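Local atomic coordinates of polysaccharide Lyase Family 6 (Bacteroides cellulosilyticus, PDB entry 6QPS), a protein that probably cleaves alginate at mannuronic acid residues by lyase chemistry, as a calcium-binding polysaccharide lyase of family 6 from a human gut bacterium. Residues 351-356 against 377-382; 259-264 against 281-286; 370-375 against 396-401. All blocks are in the same frame, centred on the assembly; numbering follows the deposited sequence.

Contact 1. Residues 351-356 against 377-382; sequences TFLNSS and LFAGQT
Phe378 brings the edge of its ring up to the backbone of residues 351-356. CE1 lies 3.4 Å from Ser355 O, which sits near the ring plane. The ring gets there because CG is anti to the backbone N (chi1 -174°). CD1 also touches Phe352 CB. In Phe352, CG is instead anti to the carbonyl carbon (chi1 -56°), and its side chain packs on Leu315. Both phenylalanines touch Leu357. Phe378 meets Phe406 and Trp404 edge-to-face.

On the other face of the strands, Thr351 and Leu377 lie side by side. Thr351 CG2 meets Leu377 CD2 at 4.0 Å. Two residues on, Leu353 CD1 reaches Ala379 CB at 4.0 Å.

Three backbone bonds hold the register. Phe352 N donates to Leu377 O at 2.8 Å, Ala379 N to Phe352 O at 3.0 Å, and Asn354 N to Ala379 O at 2.8 Å. Beyond the strands the chains part, and water takes over. One water donates to Asn354 OD1 and Thr382 O and accepts from Gln381 N. Asn354 ND2 is held by Asp309. A CB on Gly380 would crowd Asn354 N and, at this residue's backbone angles, the preceding carbonyl oxygen too.

The axes of strands 351-353 and 377-379 approach to 4.8 Å and run parallel, 2° apart. In-register parallel strands are characteristic of successive coils of a right-handed parallel beta-helix, the fold of this lyase family.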
loop_
_atom_site.group_PDB
_atom_site.type_symbol
_atom_site.label_atom_id
_atom_site.label_comp_id
_atom_site.label_asym_id
_atom_site.label_seq_id
_atom_site.Cartn_x
_atom_site.Cartn_y
_atom_site.Cartn_z
ATOM N N THR A 351 8.849 10.739 -14.280
ATOM C CA THR A 351 8.512 10.505 -15.685
ATOM C C THR A 351 7.040 10.146 -15.792
ATOM O O THR A 351 6.565 9.277 -15.054
ATOM C CB THR A 351 9.348 9.359 -16.261
ATOM O OG1 THR A 351 10.736 9.718 -16.265
ATOM C CG2 THR A 351 8.914 9.035 -17.679
ATOM N N PHE A 352 6.322 10.836 -16.692
ATOM C CA PHE A 352 4.916 10.577 -16.984
ATOM C C PHE A 352 4.834 10.267 -18.470
ATOM O O PHE A 352 4.913 11.172 -19.310
ATOM C CB PHE A 352 4.065 11.777 -16.619
ATOM C CG PHE A 352 4.218 12.205 -15.203
ATOM C CD1 PHE A 352 3.426 11.652 -14.211
ATOM C CD2 PHE A 352 5.161 13.154 -14.844
ATOM C CE1 PHE A 352 3.566 12.033 -12.896
ATOM C CE2 PHE A 352 5.287 13.555 -13.513
ATOM C CZ PHE A 352 4.510 12.978 -12.545
ATOM N N LEU A 353 4.704 8.984 -18.776
ATOM C CA LEU A 353 4.759 8.467 -20.137
ATOM C C LEU A 353 3.380 7.962 -20.544
ATOM O O LEU A 353 2.853 7.012 -19.941
ATOM C CB LEU A 353 5.814 7.361 -20.212
ATOM C CG LEU A 353 5.997 6.677 -21.552
ATOM C CD1 LEU A 353 6.385 7.663 -22.661
ATOM C CD2 LEU A 353 7.014 5.554 -21.473
ATOM N N ASN A 354 2.798 8.595 -21.561
ATOM C CA ASN A 354 1.411 8.323 -21.931
ATOM C C ASN A 354 0.518 8.257 -20.682
ATOM O O ASN A 354 -0.344 7.381 -20.553
ATOM C CB ASN A 354 1.309 7.061 -22.775
ATOM C CG ASN A 354 -0.064 6.849 -23.317
ATOM O OD1 ASN A 354 -0.762 7.805 -23.700
ATOM N ND2 ASN A 354 -0.476 5.583 -23.388
ATOM N N SER A 355 0.717 9.226 -19.780
ATOM C CA SER A 355 -0.025 9.355 -18.532
ATOM C C SER A 355 -0.257 10.838 -18.245
ATOM O O SER A 355 0.658 11.651 -18.372
ATOM C CB SER A 355 0.794 8.732 -17.384
ATOM O OG SER A 355 1.064 7.353 -17.642
ATOM N N SER A 356 -1.479 11.181 -17.833
ATOM C CA SER A 356 -1.916 12.578 -17.807
ATOM C C SER A 356 -1.377 13.360 -16.594
ATOM O O SER A 356 -0.989 12.802 -15.551
ATOM C CB SER A 356 -3.439 12.643 -17.739
ATOM O OG SER A 356 -3.826 12.269 -16.418
ATOM N N LEU A 377 9.866 14.529 -16.953
ATOM C CA LEU A 377 9.634 14.183 -18.354
ATOM C C LEU A 377 8.144 13.898 -18.547
ATOM O O LEU A 377 7.581 13.032 -17.863
ATOM C CB LEU A 377 10.473 12.964 -18.755
ATOM C CG LEU A 377 10.203 12.453 -20.178
ATOM C CD1 LEU A 377 10.547 13.481 -21.244
ATOM C CD2 LEU A 377 10.977 11.160 -20.410
ATOM N N PHE A 378 7.512 14.646 -19.446
ATOM C CA PHE A 378 6.113 14.454 -19.838
ATOM C C PHE A 378 6.177 14.056 -21.304
ATOM O O PHE A 378 6.606 14.844 -22.146
ATOM C CB PHE A 378 5.355 15.769 -19.633
ATOM C CG PHE A 378 3.844 15.718 -19.866
ATOM C CD1 PHE A 378 3.032 14.713 -19.342
ATOM C CD2 PHE A 378 3.249 16.739 -20.565
ATOM C CE1 PHE A 378 1.655 14.730 -19.551
ATOM C CE2 PHE A 378 1.890 16.762 -20.762
ATOM C CZ PHE A 378 1.096 15.733 -20.277
ATOM N N ALA A 379 5.828 12.803 -21.609
ATOM C CA ALA A 379 6.078 12.265 -22.945
ATOM C C ALA A 379 4.978 11.302 -23.358
ATOM O O ALA A 379 4.235 10.781 -22.520
ATOM C CB ALA A 379 7.432 11.547 -22.993
ATOM N N GLY A 380 4.926 11.033 -24.645
ATOM C CA GLY A 380 3.955 10.097 -25.168
ATOM C C GLY A 380 3.649 10.407 -26.624
ATOM O O GLY A 380 4.507 10.887 -27.364
ATOM N N GLN A 381 2.421 10.077 -27.023
ATOM C CA GLN A 381 1.952 10.299 -28.383
ATOM C C GLN A 381 1.192 11.623 -28.418
ATOM O O GLN A 381 1.685 12.612 -28.972
ATOM C CB GLN A 381 1.084 9.121 -28.829
ATOM C CG GLN A 381 1.899 7.859 -29.065
ATOM C CD GLN A 381 2.381 7.228 -27.767
ATOM O OE1 GLN A 381 1.579 6.898 -26.884
ATOM N NE2 GLN A 381 3.700 7.060 -27.641
ATOM N N THR A 382 0.011 11.653 -27.805
ATOM C CA THR A 382 -0.802 12.846 -27.634
ATOM C C THR A 382 -0.750 13.263 -26.174
ATOM O O THR A 382 -0.970 12.412 -25.304
ATOM C CB THR A 382 -2.258 12.514 -28.001
ATOM O OG1 THR A 382 -2.336 12.114 -29.378
ATOM C CG2 THR A 382 -3.149 13.705 -27.763
HETATM O O HOH W 1 0.487 10.005 -24.892
HETATM O O HOH W 2 2.222 11.604 -20.784
#

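Contact 2. Residues 259-264 against 281-286; sequences LFYESA and TFIGHN
Phe260 and Phe282 form an offset stack between neighbouring coils of the parallel beta-helix. This is the tight part of the contact. The centroids are 4.5 Å apart and the planes differ by 16°. Phe260 CD1 sits over one face of Phe282, 3.4 Å from CE2. In both residues CG is anti to the carbonyl carbon, which lays the rings side by side. Phe236 stacks on Phe260 and continues the row. An alanine in place of Phe282 would probably open a gap beneath Phe260 and leave its ring without this stacking partner.

The opposite face of the strands carries Leu259, whose CD1 meets Ile283 CG1 at 4.0 Å. Helix 433-445 covers both residues.

The far end is looser and less buried. Here the chains leave the strands, and Glu262 and His285 are partly exposed. Polar contacts replace the stack. Tyr261 OH lies 3.5 Å from His285 CE1, but bonds to Asn466 O. His285 NE2 is held by Arg467 O, and Glu262 OE1 forms a salt bridge with Arg238. Between the chains, His285 ND1 donates to Glu262 OE2 at 2.7 Å, nearly straight at 170°, using the anti lone pair of the oxygen.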
loop_
_atom_site.group_PDB
_atom_site.type_symbol
_atom_site.label_atom_id
_atom_site.label_comp_id
_atom_site.label_asym_id
_atom_site.label_seq_id
_atom_site.Cartn_x
_atom_site.Cartn_y
_atom_site.Cartn_z
ATOM N N LEU A 259 6.208 -1.471 -7.269
ATOM C CA LEU A 259 5.772 -1.658 -8.654
ATOM C C LEU A 259 4.264 -1.858 -8.654
ATOM O O LEU A 259 3.765 -2.748 -7.957
ATOM C CB LEU A 259 6.438 -2.882 -9.298
ATOM C CG LEU A 259 5.943 -3.254 -10.703
ATOM C CD1 LEU A 259 6.290 -2.208 -11.726
ATOM C CD2 LEU A 259 6.535 -4.616 -11.072
ATOM N N PHE A 260 3.548 -1.038 -9.443
ATOM C CA PHE A 260 2.085 -1.095 -9.576
ATOM C C PHE A 260 1.769 -1.537 -11.002
ATOM O O PHE A 260 1.922 -0.757 -11.942
ATOM C CB PHE A 260 1.461 0.259 -9.257
ATOM C CG PHE A 260 1.795 0.758 -7.866
ATOM C CD1 PHE A 260 2.940 1.507 -7.631
ATOM C CD2 PHE A 260 1.001 0.427 -6.773
ATOM C CE1 PHE A 260 3.259 1.954 -6.345
ATOM C CE2 PHE A 260 1.324 0.878 -5.500
ATOM C CZ PHE A 260 2.456 1.632 -5.296
ATOM N N TYR A 261 1.366 -2.801 -11.162
ATOM C CA TYR A 261 1.251 -3.444 -12.468
ATOM C C TYR A 261 -0.196 -3.807 -12.750
ATOM O O TYR A 261 -0.794 -4.608 -12.018
ATOM C CB TYR A 261 2.113 -4.709 -12.483
ATOM C CG TYR A 261 2.122 -5.533 -13.764
ATOM C CD1 TYR A 261 1.145 -6.509 -14.002
ATOM C CD2 TYR A 261 3.115 -5.360 -14.719
ATOM C CE1 TYR A 261 1.171 -7.278 -15.148
ATOM C CE2 TYR A 261 3.145 -6.121 -15.875
ATOM C CZ TYR A 261 2.156 -7.067 -16.098
ATOM O OH TYR A 261 2.158 -7.861 -17.229
ATOM N N GLU A 262 -0.738 -3.246 -13.835
ATOM C CA GLU A 262 -2.109 -3.536 -14.283
ATOM C C GLU A 262 -3.132 -3.392 -13.150
ATOM O O GLU A 262 -4.079 -4.171 -13.052
ATOM C CB GLU A 262 -2.201 -4.927 -14.923
ATOM C CG GLU A 262 -1.463 -5.029 -16.254
ATOM C CD GLU A 262 -1.711 -6.339 -16.997
ATOM O OE1 GLU A 262 -2.310 -7.285 -16.431
ATOM O OE2 GLU A 262 -1.275 -6.418 -18.165
ATOM N N SER A 263 -2.955 -2.375 -12.302
ATOM C CA SER A 263 -3.764 -2.209 -11.093
ATOM C C SER A 263 -4.675 -0.999 -11.254
ATOM O O SER A 263 -4.186 0.132 -11.398
ATOM C CB SER A 263 -2.855 -2.059 -9.863
ATOM O OG SER A 263 -2.205 -3.290 -9.544
ATOM N N ALA A 264 -5.991 -1.226 -11.176
ATOM C CA ALA A 264 -6.991 -0.183 -11.445
ATOM C C ALA A 264 -7.228 0.735 -10.243
ATOM O O ALA A 264 -8.344 0.872 -9.735
ATOM C CB ALA A 264 -8.306 -0.820 -11.893
ATOM N N THR A 281 7.233 2.714 -9.544
ATOM C CA THR A 281 7.036 2.452 -10.963
ATOM C C THR A 281 5.617 1.941 -11.182
ATOM O O THR A 281 5.150 1.056 -10.452
ATOM C CB THR A 281 8.059 1.412 -11.442
ATOM O OG1 THR A 281 9.386 1.824 -11.085
ATOM C CG2 THR A 281 7.999 1.228 -12.967
ATOM N N PHE A 282 4.955 2.494 -12.197
ATOM C CA PHE A 282 3.576 2.142 -12.533
ATOM C C PHE A 282 3.545 1.706 -13.990
ATOM O O PHE A 282 3.922 2.474 -14.878
ATOM C CB PHE A 282 2.601 3.305 -12.317
ATOM C CG PHE A 282 2.583 3.895 -10.918
ATOM C CD1 PHE A 282 3.634 4.669 -10.451
ATOM C CD2 PHE A 282 1.454 3.756 -10.123
ATOM C CE1 PHE A 282 3.584 5.253 -9.188
ATOM C CE2 PHE A 282 1.395 4.321 -8.860
ATOM C CZ PHE A 282 2.464 5.073 -8.393
ATOM N N ILE A 283 3.089 0.473 -14.239
ATOM C CA ILE A 283 2.985 -0.098 -15.586
ATOM C C ILE A 283 1.507 -0.423 -15.817
ATOM O O ILE A 283 1.028 -1.475 -15.394
ATOM C CB ILE A 283 3.864 -1.346 -15.734
ATOM C CG1 ILE A 283 5.333 -1.032 -15.398
ATOM C CG2 ILE A 283 3.713 -1.972 -17.139
ATOM C CD1 ILE A 283 6.059 -0.123 -16.361
ATOM N N GLY A 284 0.769 0.471 -16.468
ATOM C CA GLY A 284 -0.675 0.312 -16.513
ATOM C C GLY A 284 -1.212 -0.497 -17.681
ATOM O O GLY A 284 -2.346 -0.967 -17.628
ATOM N N HIS A 285 -0.440 -0.640 -18.757
ATOM C CA HIS A 285 -0.906 -1.326 -19.971
ATOM C C HIS A 285 -2.214 -0.733 -20.502
ATOM O O HIS A 285 -2.999 -1.420 -21.187
ATOM C CB HIS A 285 -1.016 -2.853 -19.796
ATOM C CG HIS A 285 0.311 -3.551 -19.851
ATOM N ND1 HIS A 285 0.531 -4.780 -19.266
ATOM C CD2 HIS A 285 1.481 -3.197 -20.437
ATOM C CE1 HIS A 285 1.792 -5.133 -19.459
ATOM N NE2 HIS A 285 2.379 -4.207 -20.196
ATOM N N ASN A 286 -2.435 0.551 -20.218
ATOM C CA ASN A 286 -3.614 1.287 -20.710
ATOM C C ASN A 286 -4.936 0.670 -20.252
ATOM O O ASN A 286 -5.973 0.852 -20.894
ATOM C CB ASN A 286 -3.608 1.442 -22.239
ATOM C CG ASN A 286 -2.461 2.305 -22.728
ATOM O OD1 ASN A 286 -2.263 3.416 -22.241
ATOM N ND2 ASN A 286 -1.673 1.782 -23.659
#

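Contact 3. Residues 370-375 against 396-401; sequences NVRFAH and GFLFLD
The Phe397 ring carries Val371 over one face. Val371 CB lies 4.1 Å from the ring centroid and 18° off the normal, a CH-pi contact displaced toward the rim. Val371 CG1, anti to its own nitrogen (chi1 -178°), comes to 3.5 Å from Phe397 CE2. The next aromatic pair meets differently. Phe399 receives Phe373 CD1 at its edge, near the ring plane, with 4.0 Å between the two CD1 atoms. The Phe373 ring points toward Phe352 and Leu315 of earlier coils.

On the other face, the Arg372 guanidinium rests one side on Ala374 CB. Asp346 holds it by a salt bridge. Arg372 CG lies alongside Leu398 CD2, and Ala374 CB meets Leu400 CB at 4.1 Å. This face is more open to solvent.

At the C-terminal end, His375 and Asp401 lie side by side. His375 CE1 touches Asp401 CB at 3.5 Å. A water bridges the polar ends, 3.0 Å from His375 NE2 and donating to Asp401 OD2. The other side of the pair is Tyr349, whose ring stacks with that of His375.

Five backbone bonds join the strands, from Val371 N to Gly396 O through to His375 N to Leu400 O. The parallel ladder, with aromatic and aliphatic residues turned inward, is typical of the stacked coils of a parallel beta-helix.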
loop_
_atom_site.group_PDB
_atom_site.type_symbol
_atom_site.label_atom_id
_atom_site.label_comp_id
_atom_site.label_asym_id
_atom_site.label_seq_id
_atom_site.Cartn_x
_atom_site.Cartn_y
_atom_site.Cartn_z
ATOM N N ASN A 370 2.492 26.754 -3.639
ATOM C CA ASN A 370 3.875 26.310 -3.437
ATOM C C ASN A 370 4.068 24.845 -3.810
ATOM O O ASN A 370 4.665 24.043 -3.071
ATOM C CB ASN A 370 4.330 26.611 -2.017
ATOM C CG ASN A 370 4.504 28.064 -1.810
ATOM O OD1 ASN A 370 5.236 28.699 -2.579
ATOM N ND2 ASN A 370 3.805 28.630 -0.839
ATOM N N VAL A 371 3.574 24.490 -4.991
ATOM C CA VAL A 371 3.880 23.213 -5.624
ATOM C C VAL A 371 4.965 23.458 -6.660
ATOM O O VAL A 371 4.813 24.314 -7.540
ATOM C CB VAL A 371 2.641 22.608 -6.290
ATOM C CG1 VAL A 371 2.962 21.253 -6.918
ATOM C CG2 VAL A 371 1.525 22.457 -5.283
ATOM N N ARG A 372 6.072 22.742 -6.562
ATOM C CA ARG A 372 7.134 22.845 -7.550
ATOM C C ARG A 372 7.060 21.629 -8.450
ATOM O O ARG A 372 7.014 20.500 -7.957
ATOM C CB ARG A 372 8.520 22.953 -6.902
ATOM C CG ARG A 372 9.599 23.355 -7.931
ATOM C CD ARG A 372 11.012 23.432 -7.327
ATOM N NE ARG A 372 11.488 22.083 -7.014
ATOM C CZ ARG A 372 12.633 21.537 -7.425
ATOM N NH1 ARG A 372 13.500 22.219 -8.154
ATOM N NH2 ARG A 372 12.889 20.290 -7.072
ATOM N N PHE A 373 6.983 21.855 -9.762
ATOM C CA PHE A 373 6.986 20.783 -10.760
ATOM C C PHE A 373 8.230 21.019 -11.626
ATOM O O PHE A 373 8.212 21.859 -12.527
ATOM C CB PHE A 373 5.664 20.825 -11.560
ATOM C CG PHE A 373 5.462 19.633 -12.472
ATOM C CD1 PHE A 373 5.807 19.696 -13.818
ATOM C CD2 PHE A 373 4.911 18.470 -11.985
ATOM C CE1 PHE A 373 5.622 18.577 -14.669
ATOM C CE2 PHE A 373 4.725 17.359 -12.815
ATOM C CZ PHE A 373 5.086 17.423 -14.162
ATOM N N ALA A 374 9.314 20.292 -11.335
ATOM C CA ALA A 374 10.619 20.573 -11.911
ATOM C C ALA A 374 11.294 19.297 -12.401
ATOM O O ALA A 374 11.277 18.267 -11.725
ATOM C CB ALA A 374 11.526 21.267 -10.881
ATOM N N HIS A 375 11.936 19.388 -13.560
ATOM C CA HIS A 375 12.808 18.332 -14.086
ATOM C C HIS A 375 12.067 17.034 -14.345
ATOM O O HIS A 375 12.646 15.952 -14.267
ATOM C CB HIS A 375 14.026 18.070 -13.194
ATOM C CG HIS A 375 14.907 19.256 -13.049
ATOM N ND1 HIS A 375 15.644 19.754 -14.097
ATOM C CD2 HIS A 375 15.160 20.058 -11.985
ATOM C CE1 HIS A 375 16.319 20.813 -13.687
ATOM N NE2 HIS A 375 16.032 21.028 -12.413
ATOM N N GLY A 396 0.092 29.164 -8.051
ATOM C CA GLY A 396 0.570 28.293 -6.996
ATOM C C GLY A 396 1.600 27.275 -7.429
ATOM O O GLY A 396 2.098 26.520 -6.578
ATOM N N PHE A 397 1.976 27.253 -8.706
ATOM C CA PHE A 397 2.928 26.302 -9.257
ATOM C C PHE A 397 4.169 27.026 -9.769
ATOM O O PHE A 397 4.085 28.117 -10.335
ATOM C CB PHE A 397 2.304 25.530 -10.457
ATOM C CG PHE A 397 1.405 24.398 -10.065
ATOM C CD1 PHE A 397 0.110 24.627 -9.638
ATOM C CD2 PHE A 397 1.841 23.094 -10.148
ATOM C CE1 PHE A 397 -0.712 23.579 -9.263
ATOM C CE2 PHE A 397 1.024 22.044 -9.764
ATOM C CZ PHE A 397 -0.235 22.273 -9.327
ATOM N N LEU A 398 5.317 26.410 -9.588
ATOM C CA LEU A 398 6.546 26.787 -10.277
ATOM C C LEU A 398 6.861 25.634 -11.223
ATOM O O LEU A 398 7.147 24.524 -10.761
ATOM C CB LEU A 398 7.676 27.012 -9.273
ATOM C CG LEU A 398 9.098 27.158 -9.843
ATOM C CD1 LEU A 398 9.177 28.344 -10.800
ATOM C CD2 LEU A 398 10.128 27.311 -8.726
ATOM N N PHE A 399 6.753 25.875 -12.529
ATOM C CA PHE A 399 7.110 24.887 -13.547
ATOM C C PHE A 399 8.515 25.226 -14.020
ATOM O O PHE A 399 8.733 26.312 -14.571
ATOM C CB PHE A 399 6.158 24.931 -14.742
ATOM C CG PHE A 399 4.726 24.649 -14.419
ATOM C CD1 PHE A 399 4.240 23.349 -14.395
ATOM C CD2 PHE A 399 3.857 25.680 -14.176
ATOM C CE1 PHE A 399 2.900 23.092 -14.104
ATOM C CE2 PHE A 399 2.509 25.431 -13.914
ATOM C CZ PHE A 399 2.048 24.134 -13.857
ATOM N N LEU A 400 9.462 24.308 -13.826
ATOM C CA LEU A 400 10.866 24.595 -14.087
ATOM C C LEU A 400 11.582 23.427 -14.757
ATOM O O LEU A 400 11.662 22.334 -14.200
ATOM C CB LEU A 400 11.551 24.946 -12.775
ATOM C CG LEU A 400 12.997 25.356 -12.884
ATOM C CD1 LEU A 400 13.159 26.604 -13.733
ATOM C CD2 LEU A 400 13.556 25.585 -11.493
ATOM N N ASP A 401 12.121 23.676 -15.948
ATOM C CA ASP A 401 13.036 22.751 -16.614
ATOM C C ASP A 401 12.459 21.338 -16.748
ATOM O O ASP A 401 13.163 20.339 -16.583
ATOM C CB ASP A 401 14.392 22.745 -15.908
ATOM C CG ASP A 401 15.126 24.073 -16.031
ATOM O OD1 ASP A 401 14.956 24.760 -17.072
ATOM O OD2 ASP A 401 15.900 24.417 -15.099
HETATM O O HOH W 3 16.461 23.974 -12.371
HETATM O O HOH W 4 15.920 18.428 -16.355
#

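From the N terminus, contact 2 comes first. It joins strands 254-261 and 276-283 and closes a loop of 16 residues before the others begin. Contact 1 then joins strands 345-353 and 371-379. Contact 3 opens inside that loop, at residues 370-375, and closes beyond it on strand 397-405. Contacts 1 and 3 therefore cross and share strand 371-379. They meet inside the coil, where Phe352 CE2 lies 3.9 Å from Phe373 CE2. Contacts 1 and 2 also touch, through Asn354 and Asn286. Contacts 2 and 3 do not touch; their nearest atoms are about 13 Å apart. Contact 2 joins neighbouring coils midway along the beta-helix; contacts 1 and 3 join successive coils nearer its C-terminal end.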